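Local coordinates for 2-keto acid:ferredoxin oxidoreductase subunit alpha (Pyrococcus furiosus, PDB 1YD7), which probably forms the alpha subunit of a 2-oxoglutarate:ferredoxin oxidoreductase, which would convert 2-oxoglutarate and CoA to succinyl-CoA and CO2 while reducing ferredoxin, at residues A[36-41]-A[89-94]; A[82-87]-A[113-118]. All coordinates share one frame; numbering follows the deposited sequence.

Contact 1 (A[36-41]-A[89-94]); sequences AGCRFY and KAMTAT
Lys89 reaches back along residues 36-38 and gives its ammonium group to the Ala36 carbonyl, where helix 25-36 gives way to Gly37, NZ to Ala36 O at 2.7 Å, meeting that oxygen almost head-on (C=O...N 168°). Extended beyond CG, the chain lays its methylenes alongside the Gly37 backbone, with CB 3.6 Å from Gly37 O and CD against Ala36 O. A positive group near the C-terminal end of a helix probably also gains from the helix dipole. At the other end of the same residue, Lys89 O takes the amide of Arg39 in the carbonyl plane (N to O 3.2 Å) and, weakly, that of Phe40. The ladder continues with Met91 N to Phe40 O at 3.0 Å. Phe40-Ala90 and Tyr41-Met91 are parallel bridges of the six-stranded sheet of a thiamine diphosphate-binding family domain, where strand 40-43 lies between 66-69 and 90-95. Gly37, with positive phi, ends the helix in a Schellman motif, ahead of strand 40-43. Arg39 NH1 bonds Cys38 O at 2.7 Å, the oxygen in the guanidinium plane but the donor well above the carbonyl plane. On the face of Tyr41 and Met91, the tyrosine CG is anti to the backbone N (chi1 178°), which carries the ring along the neighbouring strand. Selenomethionine Met91 meets it in a Met-aromatic contact: SE lies in the ring plane at its edge, 5.1 Å from the centroid, and Met91 CG comes against Tyr41 CD1. Farther along, the phenol end comes against Ala93 CB; its buried OH has no polar partner in the model. Cys38 SG packs on Met91 CG at 4.1 Å, while helix 52-59 covers this face. On the other face Phe40 CD2 rests on Ala90 CB at 4.0 Å.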
loop_
_atom_site.group_PDB
_atom_site.type_symbol
_atom_site.label_atom_id
_atom_site.label_comp_id
_atom_site.label_asym_id
_atom_site.label_seq_id
_atom_site.Cartn_x
_atom_site.Cartn_y
_atom_site.Cartn_z
ATOM N N ALA A 36 -2.148 -7.070 -5.893
ATOM C CA ALA A 36 -0.752 -7.492 -5.753
ATOM C C ALA A 36 -0.542 -8.588 -4.687
ATOM O O ALA A 36 0.533 -9.169 -4.624
ATOM C CB ALA A 36 0.132 -6.306 -5.432
ATOM N N GLY A 37 -1.548 -8.831 -3.851
ATOM C CA GLY A 37 -1.547 -9.942 -2.881
ATOM C C GLY A 37 -1.378 -9.494 -1.448
ATOM O O GLY A 37 -1.174 -10.314 -0.579
ATOM N N CYS A 38 -1.450 -8.190 -1.191
ATOM C CA CYS A 38 -1.443 -7.690 0.178
ATOM C C CYS A 38 -2.661 -8.231 0.939
ATOM O O CYS A 38 -3.808 -8.088 0.488
ATOM C CB CYS A 38 -1.482 -6.175 0.204
ATOM S SG CYS A 38 -1.397 -5.445 1.830
ATOM N N ARG A 39 -2.386 -8.853 2.084
ATOM C CA ARG A 39 -3.419 -9.365 2.975
ATOM C C ARG A 39 -3.252 -8.880 4.393
ATOM O O ARG A 39 -4.002 -9.259 5.252
ATOM C CB ARG A 39 -3.468 -10.882 2.913
ATOM C CG ARG A 39 -3.902 -11.407 1.557
ATOM C CD ARG A 39 -5.312 -10.893 1.174
ATOM N NE ARG A 39 -5.783 -11.406 -0.121
ATOM C CZ ARG A 39 -5.542 -10.854 -1.315
ATOM N NH1 ARG A 39 -4.842 -9.740 -1.444
ATOM N NH2 ARG A 39 -6.037 -11.416 -2.399
ATOM N N PHE A 40 -2.320 -7.971 4.628
ATOM C CA PHE A 40 -2.189 -7.408 5.923
ATOM C C PHE A 40 -1.963 -5.919 5.822
ATOM O O PHE A 40 -1.025 -5.483 5.138
ATOM C CB PHE A 40 -0.989 -8.046 6.672
ATOM C CG PHE A 40 -0.857 -7.554 8.049
ATOM C CD1 PHE A 40 -1.460 -8.238 9.100
ATOM C CD2 PHE A 40 -0.197 -6.370 8.312
ATOM C CE1 PHE A 40 -1.364 -7.752 10.408
ATOM C CE2 PHE A 40 -0.125 -5.862 9.615
ATOM C CZ PHE A 40 -0.692 -6.563 10.660
ATOM N N TYR A 41 -2.759 -5.145 6.560
ATOM C CA TYR A 41 -2.648 -3.683 6.570
ATOM C C TYR A 41 -2.759 -3.193 8.008
ATOM O O TYR A 41 -3.672 -3.589 8.743
ATOM C CB TYR A 41 -3.758 -3.042 5.692
ATOM C CG TYR A 41 -3.758 -1.510 5.666
ATOM C CD1 TYR A 41 -3.127 -0.812 4.652
ATOM C CD2 TYR A 41 -4.376 -0.779 6.646
ATOM C CE1 TYR A 41 -3.116 0.580 4.614
ATOM C CE2 TYR A 41 -4.350 0.607 6.638
ATOM C CZ TYR A 41 -3.727 1.276 5.610
ATOM O OH TYR A 41 -3.726 2.653 5.582
ATOM N N LYS A 89 2.192 -10.556 2.812
ATOM C CA LYS A 89 2.487 -9.284 2.111
ATOM C C LYS A 89 1.807 -8.168 2.874
ATOM O O LYS A 89 0.587 -8.155 2.986
ATOM C CB LYS A 89 1.987 -9.299 0.688
ATOM C CG LYS A 89 2.788 -10.136 -0.258
ATOM C CD LYS A 89 2.475 -9.695 -1.714
ATOM C CE LYS A 89 3.147 -10.578 -2.709
ATOM N NZ LYS A 89 2.966 -10.095 -4.068
ATOM N N ALA A 90 2.598 -7.250 3.415
ATOM C CA ALA A 90 2.140 -6.304 4.428
ATOM C C ALA A 90 2.395 -4.882 4.001
ATOM O O ALA A 90 3.349 -4.614 3.244
ATOM C CB ALA A 90 2.856 -6.549 5.758
HETATM N N MSE A 91 1.526 -3.989 4.477
HETATM C CA MSE A 91 1.672 -2.561 4.276
HETATM C C MSE A 91 1.160 -1.774 5.475
HETATM O O MSE A 91 0.405 -2.282 6.295
HETATM C CB MSE A 91 1.034 -2.105 2.948
HETATM C CG MSE A 91 -0.406 -1.662 2.970
HETATM SE SE MSE A 91 -1.075 -0.690 1.302
HETATM C CE MSE A 91 0.393 0.062 0.530
ATOM N N THR A 92 1.646 -0.548 5.602
ATOM C CA THR A 92 1.119 0.408 6.548
ATOM C C THR A 92 1.076 1.761 5.843
ATOM O O THR A 92 1.691 1.925 4.790
ATOM C CB THR A 92 1.967 0.462 7.861
ATOM O OG1 THR A 92 1.454 1.484 8.737
ATOM C CG2 THR A 92 3.460 0.731 7.576
ATOM N N ALA A 93 0.327 2.703 6.414
ATOM C CA ALA A 93 0.151 4.046 5.856
ATOM C C ALA A 93 0.266 5.108 6.928
ATOM O O ALA A 93 -0.349 4.997 7.970
ATOM C CB ALA A 93 -1.187 4.177 5.150
ATOM N N THR A 94 1.058 6.141 6.659
ATOM C CA THR A 94 1.245 7.236 7.609
ATOM C C THR A 94 1.185 8.582 6.894
ATOM O O THR A 94 1.153 8.639 5.662
ATOM C CB THR A 94 2.560 7.086 8.422
ATOM O OG1 THR A 94 2.665 8.177 9.343
ATOM C CG2 THR A 94 3.803 7.032 7.514
#

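Contact 2 (A[82-87]-A[113-118])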
loop_
_atom_site.group_PDB
_atom_site.type_symbol
_atom_site.label_atom_id
_atom_site.label_comp_id
_atom_site.label_asym_id
_atom_site.label_seq_id
_atom_site.Cartn_x
_atom_site.Cartn_y
_atom_site.Cartn_z
ATOM N N GLY A 82 6.246 -7.624 11.683
ATOM C CA GLY A 82 5.995 -8.964 12.249
ATOM C C GLY A 82 5.139 -9.842 11.348
ATOM O O GLY A 82 5.441 -11.014 11.132
ATOM N N ALA A 83 4.082 -9.262 10.791
ATOM C CA ALA A 83 3.272 -9.956 9.805
ATOM C C ALA A 83 4.092 -10.410 8.627
ATOM O O ALA A 83 3.900 -11.519 8.146
ATOM C CB ALA A 83 2.116 -9.037 9.319
ATOM N N SER A 84 4.962 -9.529 8.106
ATOM C CA SER A 84 5.829 -9.890 6.962
ATOM C C SER A 84 6.760 -11.075 7.280
ATOM O O SER A 84 6.878 -12.040 6.519
ATOM C CB SER A 84 6.711 -8.707 6.525
ATOM O OG SER A 84 7.556 -9.118 5.458
ATOM N N TRP A 85 7.436 -10.993 8.405
ATOM C CA TRP A 85 8.300 -12.117 8.817
ATOM C C TRP A 85 7.516 -13.393 9.014
ATOM O O TRP A 85 8.005 -14.491 8.755
ATOM C CB TRP A 85 9.037 -11.757 10.077
ATOM C CG TRP A 85 10.169 -10.856 9.804
ATOM C CD1 TRP A 85 10.270 -9.553 10.140
ATOM C CD2 TRP A 85 11.394 -11.204 9.147
ATOM N NE1 TRP A 85 11.483 -9.056 9.739
ATOM C CE2 TRP A 85 12.193 -10.054 9.127
ATOM C CE3 TRP A 85 11.895 -12.388 8.583
ATOM C CZ2 TRP A 85 13.475 -10.040 8.556
ATOM C CZ3 TRP A 85 13.164 -12.372 8.007
ATOM C CH2 TRP A 85 13.934 -11.211 7.998
ATOM N N ALA A 86 6.261 -13.242 9.417
ATOM C CA ALA A 86 5.391 -14.376 9.536
ATOM C C ALA A 86 4.872 -14.848 8.179
ATOM O O ALA A 86 4.143 -15.826 8.122
ATOM C CB ALA A 86 4.230 -14.042 10.505
ATOM N N GLY A 87 5.251 -14.184 7.077
ATOM C CA GLY A 87 4.926 -14.685 5.735
ATOM C C GLY A 87 3.856 -13.929 4.930
ATOM O O GLY A 87 3.524 -14.340 3.826
ATOM N N GLU A 113 16.435 -6.997 5.993
ATOM C CA GLU A 113 15.792 -7.435 4.753
ATOM C C GLU A 113 14.330 -7.885 4.908
ATOM O O GLU A 113 13.968 -8.988 4.504
ATOM C CB GLU A 113 16.595 -8.563 4.080
ATOM C CG GLU A 113 18.040 -8.227 3.769
ATOM C CD GLU A 113 18.738 -9.326 2.984
ATOM O OE1 GLU A 113 18.088 -10.334 2.631
ATOM O OE2 GLU A 113 19.944 -9.179 2.718
ATOM N N THR A 114 13.491 -7.027 5.472
ATOM C CA THR A 114 12.040 -7.326 5.545
ATOM C C THR A 114 11.214 -6.662 4.408
ATOM O O THR A 114 11.177 -5.428 4.308
ATOM C CB THR A 114 11.448 -7.043 6.984
ATOM O OG1 THR A 114 10.054 -6.705 6.910
ATOM C CG2 THR A 114 12.184 -5.971 7.712
ATOM N N PRO A 115 10.563 -7.481 3.547
ATOM C CA PRO A 115 9.638 -6.925 2.559
ATOM C C PRO A 115 8.390 -6.282 3.187
ATOM O O PRO A 115 7.616 -6.956 3.886
ATOM C CB PRO A 115 9.236 -8.137 1.690
ATOM C CG PRO A 115 10.052 -9.302 2.162
ATOM C CD PRO A 115 10.635 -8.957 3.476
ATOM N N VAL A 116 8.221 -4.986 2.937
ATOM C CA VAL A 116 7.048 -4.224 3.378
ATOM C C VAL A 116 6.855 -2.977 2.505
ATOM O O VAL A 116 7.827 -2.418 2.043
ATOM C CB VAL A 116 7.147 -3.853 4.865
ATOM C CG1 VAL A 116 8.390 -2.998 5.174
ATOM C CG2 VAL A 116 5.857 -3.145 5.358
ATOM N N VAL A 117 5.601 -2.582 2.263
ATOM C CA VAL A 117 5.251 -1.301 1.576
ATOM C C VAL A 117 4.742 -0.283 2.577
ATOM O O VAL A 117 3.825 -0.562 3.337
ATOM C CB VAL A 117 4.210 -1.557 0.481
ATOM C CG1 VAL A 117 3.741 -0.275 -0.205
ATOM C CG2 VAL A 117 4.801 -2.499 -0.525
ATOM N N ILE A 118 5.375 0.883 2.621
ATOM C CA ILE A 118 4.932 1.974 3.482
ATOM C C ILE A 118 4.435 3.135 2.618
ATOM O O ILE A 118 5.212 3.737 1.863
ATOM C CB ILE A 118 6.048 2.518 4.402
ATOM C CG1 ILE A 118 6.537 1.452 5.400
ATOM C CG2 ILE A 118 5.548 3.761 5.137
ATOM C CD1 ILE A 118 7.777 0.699 4.949
#
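The C-terminal turn of helix 73-85 packs against the loop that leads into strand 116-121, at the edge where the parallel strands begin. Ser84 faces that loop and joins the two by the hydrogen bond of this contact: OG donates to Pro115 O at 2.7 Å, with a C=O...O angle of 142° and the donor tilted 16° from the carbonyl plane. With chi1 at 178°, OG swings to the side away from its own N and lies beside the carbonyl carbon, which sets the hydroxyl against the Pro115 carbonyl. The same oxygen also lies 3.7 Å from Pro115 CD, beside the proline ring, and 3.8 Å from Thr114 OG1, a buried hydroxyl with no partner in the model. Replacing Ser84 with an alanine would probably leave the Pro115 carbonyl without this donor and the helix end without its polar tie to the loop before strand 116-121. One residue on, Trp85 swings its indole across the Thr114 side chain at about a right angle. The pyrrole side of the ring does the touching: NE1 stands 3.4 Å from Thr114 CB and 3.8 Å from CG2, both carbons, while CH2 at the far end of the indole approaches Glu113 O more loosely at 4.1 Å. Within the helix end, Gly87 N bonds back to Ser84 O at 2.7 Å and Gly87, with positive phi, closes the helix in a Schellman motif; Ser84 O also receives Arg209. The result is a helix packed on a parallel sheet, its C-terminal end beside the loop leading into a strand, as in the alpha/beta fold of thiamine diphosphate-binding domains.

How the contacts relate
The two contacts, their centres about 9 Å apart, are adjoining parts of one alpha/beta unit within the thiamine diphosphate-binding family domain. Their segments alternate along the chain: 36-41, 82-87, 89-94, then 113-118. Helix 73-85 of contact 2 runs by a short turn into strand 90-95 of contact 1, and that strand is flanked in the parallel sheet by 40-43 and 116-121. Probable backbone hydrogen bonds, Val117 N to Ala90 O and Thr92 N to Val117 O, stitch the two together, and Ala83 CB packs on the Phe40 ring. Strand 90-95 is thus shared: contact 1 sets one neighbour beside it, while contact 2 joins the helix before it to the loop leading into the other.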